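Local coordinates for prophage MuSo2, 43 kDa tail protein (Shewanella oneidensis, PDB 3CDD), which probably serves as a structural protein of the Mu-like phage tail, forming a trimer in the baseplate on which the contractile tail is assembled, at residues T118-F130 with P155-V168. Residues are numbered along the deposited sequence; the frame is centred on the assembly and turned at random.
Sequences TLTQIADIVCKPF and PHELLARLAKQRGV
Leu159 carries CG anti to its carbonyl carbon (chi1 -64°), and Leu119 carries CG anti to the backbone N (chi1 176°). These torsions turn Leu159 onto helix 119-127 and lay Leu119 against the 155-168 segment. Leu159 is a knob in a hole made by Leu119, Ala123, Val126 and Cys127. Its CD2 lies 3.6 Å from Ala123 CA, and its CD1 meets Val126 CG2 at 3.7 Å. The small Ala123 lets the leucine come down to the backbone. Leu119 spans the end of the other helix, its two methyls on different residues. Its CD1 rests 3.6 Å from Leu162 CB, while CD2 meets Val168 CG2 tip to tip at a tight 3.4 Å. Ile122 crosses Leu158 and Leu162 at about a right angle, with CG2 on the first and CD1 on the second. At the far end Phe130 CE1 touches Pro155 CG at 3.7 Å, and Tyr249 of a second subunit meets the Phe130 ring edge-to-face. A capping box of Thr118 and Gln121 starts the first helix. Ile147 packs on Leu158 and Leu162, and Val134 on Ala123. The axes run 10.4 Å apart at 176°, an antiparallel helix pair packed around one knob in a hole, within the gp44-like second domain.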
loop_
_atom_site.group_PDB
_atom_site.type_symbol
_atom_site.label_atom_id
_atom_site.label_comp_id
_atom_site.label_asym_id
_atom_site.label_seq_id
_atom_site.Cartn_x
_atom_site.Cartn_y
_atom_site.Cartn_z
ATOM N N THR A 118 -25.572 29.065 -10.393
ATOM C CA THR A 118 -24.254 28.849 -10.967
ATOM C C THR A 118 -23.333 28.129 -9.972
ATOM O O THR A 118 -23.646 28.007 -8.774
ATOM C CB THR A 118 -23.587 30.174 -11.408
ATOM O OG1 THR A 118 -23.375 31.010 -10.263
ATOM C CG2 THR A 118 -24.458 30.901 -12.433
ATOM N N LEU A 119 -22.202 27.642 -10.490
ATOM C CA LEU A 119 -21.145 27.080 -9.676
ATOM C C LEU A 119 -20.718 28.054 -8.585
ATOM O O LEU A 119 -20.457 27.645 -7.439
ATOM C CB LEU A 119 -19.940 26.718 -10.561
ATOM C CG LEU A 119 -18.648 26.191 -9.906
ATOM C CD1 LEU A 119 -18.904 24.901 -9.126
ATOM C CD2 LEU A 119 -17.526 26.009 -10.932
ATOM N N THR A 120 -20.627 29.332 -8.936
ATOM C CA THR A 120 -20.175 30.353 -7.999
ATOM C C THR A 120 -21.192 30.578 -6.875
ATOM O O THR A 120 -20.810 30.689 -5.709
ATOM C CB THR A 120 -19.798 31.701 -8.705
ATOM O OG1 THR A 120 -18.728 31.471 -9.626
ATOM C CG2 THR A 120 -19.347 32.778 -7.681
ATOM N N GLN A 121 -22.476 30.633 -7.213
ATOM C CA GLN A 121 -23.487 30.751 -6.172
ATOM C C GLN A 121 -23.479 29.535 -5.239
ATOM O O GLN A 121 -23.566 29.678 -4.012
ATOM C CB GLN A 121 -24.883 30.978 -6.759
ATOM C CG GLN A 121 -25.069 32.344 -7.397
ATOM C CD GLN A 121 -26.262 32.374 -8.319
ATOM O OE1 GLN A 121 -26.453 31.467 -9.133
ATOM N NE2 GLN A 121 -27.083 33.414 -8.192
ATOM N N ILE A 122 -23.361 28.340 -5.806
ATOM C CA ILE A 122 -23.320 27.147 -4.962
ATOM C C ILE A 122 -22.083 27.190 -4.033
ATOM O O ILE A 122 -22.197 26.980 -2.827
ATOM C CB ILE A 122 -23.440 25.829 -5.790
ATOM C CG1 ILE A 122 -24.867 25.703 -6.340
ATOM C CG2 ILE A 122 -23.063 24.610 -4.937
ATOM C CD1 ILE A 122 -24.999 24.822 -7.558
ATOM N N ALA A 123 -20.922 27.506 -4.597
ATOM C CA ALA A 123 -19.666 27.537 -3.834
ATOM C C ALA A 123 -19.735 28.561 -2.704
ATOM O O ALA A 123 -19.269 28.274 -1.604
ATOM C CB ALA A 123 -18.462 27.790 -4.752
ATOM N N ASP A 124 -20.330 29.736 -2.966
ATOM C CA ASP A 124 -20.585 30.744 -1.919
ATOM C C ASP A 124 -21.382 30.150 -0.748
ATOM O O ASP A 124 -21.045 30.376 0.426
ATOM C CB ASP A 124 -21.340 31.973 -2.481
ATOM C CG ASP A 124 -20.454 32.898 -3.340
ATOM O OD1 ASP A 124 -19.218 32.757 -3.343
ATOM O OD2 ASP A 124 -21.006 33.792 -4.019
ATOM N N ILE A 125 -22.427 29.383 -1.077
ATOM C CA ILE A 125 -23.284 28.731 -0.072
ATOM C C ILE A 125 -22.547 27.708 0.802
ATOM O O ILE A 125 -22.504 27.852 2.026
ATOM C CB ILE A 125 -24.552 28.070 -0.704
ATOM C CG1 ILE A 125 -25.510 29.148 -1.239
ATOM C CG2 ILE A 125 -25.280 27.207 0.353
ATOM C CD1 ILE A 125 -26.546 28.661 -2.249
ATOM N N VAL A 126 -21.958 26.683 0.178
ATOM C CA VAL A 126 -21.335 25.594 0.946
ATOM C C VAL A 126 -20.061 25.998 1.708
ATOM O O VAL A 126 -19.705 25.345 2.677
ATOM C CB VAL A 126 -21.114 24.305 0.092
ATOM C CG1 VAL A 126 -22.474 23.810 -0.498
ATOM C CG2 VAL A 126 -20.065 24.538 -1.011
ATOM N N CYS A 127 -19.417 27.086 1.270
ATOM C CA CYS A 127 -18.133 27.564 1.819
ATOM C C CYS A 127 -18.296 28.477 3.028
ATOM O O CYS A 127 -17.418 28.525 3.901
ATOM C CB CYS A 127 -17.349 28.325 0.746
ATOM S SG CYS A 127 -16.399 27.263 -0.363
ATOM N N LYS A 128 -19.424 29.196 3.057
ATOM C CA LYS A 128 -19.691 30.238 4.041
ATOM C C LYS A 128 -19.600 29.790 5.510
ATOM O O LYS A 128 -18.915 30.448 6.278
ATOM C CB LYS A 128 -21.046 30.920 3.753
ATOM C CG LYS A 128 -21.433 32.005 4.743
ATOM C CD LYS A 128 -22.301 33.052 4.069
ATOM C CE LYS A 128 -22.530 34.237 4.977
ATOM N NZ LYS A 128 -23.887 34.183 5.602
ATOM N N PRO A 129 -20.272 28.675 5.907
ATOM C CA PRO A 129 -20.192 28.302 7.340
ATOM C C PRO A 129 -18.768 27.891 7.770
ATOM O O PRO A 129 -18.480 27.830 8.968
ATOM C CB PRO A 129 -21.154 27.109 7.453
ATOM C CG PRO A 129 -21.235 26.554 6.092
ATOM C CD PRO A 129 -21.097 27.716 5.144
ATOM N N PHE A 130 -17.898 27.621 6.792
ATOM C CA PHE A 130 -16.488 27.343 7.066
ATOM C C PHE A 130 -15.645 28.632 7.073
ATOM O O PHE A 130 -14.427 28.592 7.330
ATOM C CB PHE A 130 -15.925 26.375 6.041
ATOM C CG PHE A 130 -16.589 25.010 6.024
ATOM C CD1 PHE A 130 -17.602 24.719 5.098
ATOM C CD2 PHE A 130 -16.165 24.002 6.883
ATOM C CE1 PHE A 130 -18.187 23.440 5.047
ATOM C CE2 PHE A 130 -16.755 22.731 6.844
ATOM C CZ PHE A 130 -17.778 22.451 5.918
ATOM N N PRO A 155 -18.338 19.528 0.620
ATOM C CA PRO A 155 -18.298 20.721 -0.233
ATOM C C PRO A 155 -17.328 20.594 -1.423
ATOM O O PRO A 155 -17.689 20.960 -2.554
ATOM C CB PRO A 155 -17.834 21.815 0.736
ATOM C CG PRO A 155 -18.345 21.365 2.046
ATOM C CD PRO A 155 -18.148 19.884 2.039
ATOM N N HIS A 156 -16.130 20.052 -1.191
ATOM C CA HIS A 156 -15.197 19.807 -2.310
ATOM C C HIS A 156 -15.693 18.818 -3.374
ATOM O O HIS A 156 -15.578 19.093 -4.574
ATOM C CB HIS A 156 -13.795 19.393 -1.844
ATOM C CG HIS A 156 -12.836 19.206 -2.975
ATOM N ND1 HIS A 156 -12.344 17.973 -3.336
ATOM C CD2 HIS A 156 -12.316 20.095 -3.856
ATOM C CE1 HIS A 156 -11.537 18.114 -4.375
ATOM N NE2 HIS A 156 -11.501 19.393 -4.706
ATOM N N GLU A 157 -16.222 17.671 -2.963
ATOM C CA GLU A 157 -16.747 16.705 -3.930
ATOM C C GLU A 157 -17.889 17.266 -4.771
ATOM O O GLU A 157 -17.982 16.968 -5.976
ATOM C CB GLU A 157 -17.256 15.447 -3.238
ATOM C CG GLU A 157 -16.194 14.565 -2.696
ATOM C CD GLU A 157 -16.766 13.473 -1.787
ATOM O OE1 GLU A 157 -17.817 13.696 -1.129
ATOM O OE2 GLU A 157 -16.155 12.380 -1.746
ATOM N N LEU A 158 -18.763 18.058 -4.153
ATOM C CA LEU A 158 -19.843 18.691 -4.903
ATOM C C LEU A 158 -19.311 19.716 -5.895
ATOM O O LEU A 158 -19.672 19.699 -7.073
ATOM C CB LEU A 158 -20.858 19.357 -3.983
ATOM C CG LEU A 158 -21.872 20.254 -4.690
ATOM C CD1 LEU A 158 -22.814 19.403 -5.527
ATOM C CD2 LEU A 158 -22.649 21.109 -3.687
ATOM N N LEU A 159 -18.445 20.600 -5.419
ATOM C CA LEU A 159 -17.921 21.669 -6.259
ATOM C C LEU A 159 -17.086 21.109 -7.387
ATOM O O LEU A 159 -17.140 21.618 -8.507
ATOM C CB LEU A 159 -17.154 22.702 -5.422
ATOM C CG LEU A 159 -18.072 23.428 -4.413
ATOM C CD1 LEU A 159 -17.315 24.364 -3.448
ATOM C CD2 LEU A 159 -19.219 24.181 -5.133
ATOM N N ALA A 160 -16.336 20.044 -7.107
ATOM C CA ALA A 160 -15.471 19.435 -8.109
ATOM C C ALA A 160 -16.295 18.789 -9.233
ATOM O O ALA A 160 -15.969 18.964 -10.406
ATOM C CB ALA A 160 -14.489 18.424 -7.462
ATOM N N ARG A 161 -17.373 18.084 -8.893
ATOM C CA ARG A 161 -18.229 17.515 -9.946
ATOM C C ARG A 161 -18.931 18.587 -10.808
ATOM O O ARG A 161 -18.966 18.487 -12.036
ATOM C CB ARG A 161 -19.191 16.432 -9.440
ATOM C CG ARG A 161 -20.171 16.799 -8.324
ATOM C CD ARG A 161 -21.180 15.640 -8.171
ATOM N NE ARG A 161 -22.168 15.784 -7.096
ATOM C CZ ARG A 161 -23.404 16.256 -7.260
ATOM N NH1 ARG A 161 -23.818 16.667 -8.459
ATOM N NH2 ARG A 161 -24.241 16.318 -6.225
ATOM N N LEU A 162 -19.434 19.630 -10.170
ATOM C CA LEU A 162 -19.970 20.784 -10.898
ATOM C C LEU A 162 -18.914 21.429 -11.813
ATOM O O LEU A 162 -19.188 21.699 -12.991
ATOM C CB LEU A 162 -20.537 21.817 -9.912
ATOM C CG LEU A 162 -21.678 21.373 -8.976
ATOM C CD1 LEU A 162 -22.088 22.535 -8.065
ATOM C CD2 LEU A 162 -22.892 20.850 -9.720
ATOM N N ALA A 163 -17.721 21.675 -11.257
ATOM C CA ALA A 163 -16.599 22.258 -11.997
ATOM C C ALA A 163 -16.337 21.505 -13.304
ATOM O O ALA A 163 -16.044 22.105 -14.344
ATOM C CB ALA A 163 -15.336 22.267 -11.129
ATOM N N LYS A 164 -16.458 20.184 -13.231
ATOM C CA LYS A 164 -16.114 19.302 -14.332
ATOM C C LYS A 164 -17.136 19.444 -15.471
ATOM O O LYS A 164 -16.815 19.239 -16.636
ATOM C CB LYS A 164 -16.081 17.865 -13.810
ATOM C CG LYS A 164 -14.971 17.015 -14.354
ATOM C CD LYS A 164 -15.150 15.549 -13.932
ATOM C CE LYS A 164 -15.226 14.627 -15.167
ATOM N NZ LYS A 164 -15.143 13.167 -14.832
ATOM N N GLN A 165 -18.371 19.790 -15.121
ATOM C CA GLN A 165 -19.437 20.016 -16.095
ATOM C C GLN A 165 -19.402 21.435 -16.675
ATOM O O GLN A 165 -20.239 21.778 -17.508
ATOM C CB GLN A 165 -20.814 19.751 -15.452
ATOM C CG GLN A 165 -21.030 18.329 -14.952
ATOM C CD GLN A 165 -22.259 18.187 -14.071
ATOM O OE1 GLN A 165 -22.154 17.920 -12.874
ATOM N NE2 GLN A 165 -23.429 18.367 -14.658
ATOM N N ARG A 166 -18.457 22.257 -16.215
ATOM C CA ARG A 166 -18.295 23.633 -16.706
ATOM C C ARG A 166 -16.897 23.908 -17.257
ATOM O O ARG A 166 -16.581 25.045 -17.627
ATOM C CB ARG A 166 -18.649 24.657 -15.615
ATOM C CG ARG A 166 -20.161 24.802 -15.310
ATOM C CD ARG A 166 -20.999 25.118 -16.553
ATOM N NE ARG A 166 -22.445 25.125 -16.274
ATOM C CZ ARG A 166 -23.279 24.106 -16.498
ATOM N NH1 ARG A 166 -22.835 22.964 -17.008
ATOM N NH2 ARG A 166 -24.571 24.234 -16.210
ATOM N N GLY A 167 -16.071 22.866 -17.307
ATOM C CA GLY A 167 -14.678 22.954 -17.787
ATOM C C GLY A 167 -13.807 23.932 -17.030
ATOM O O GLY A 167 -12.966 24.611 -17.620
ATOM N N VAL A 168 -14.013 24.020 -15.718
ATOM C CA VAL A 168 -13.192 24.887 -14.874
ATOM C C VAL A 168 -12.470 24.072 -13.793
ATOM O O VAL A 168 -12.754 22.886 -13.593
ATOM C CB VAL A 168 -13.980 26.118 -14.290
ATOM C CG1 VAL A 168 -14.704 26.888 -15.407
ATOM C CG2 VAL A 168 -14.956 25.722 -13.188
#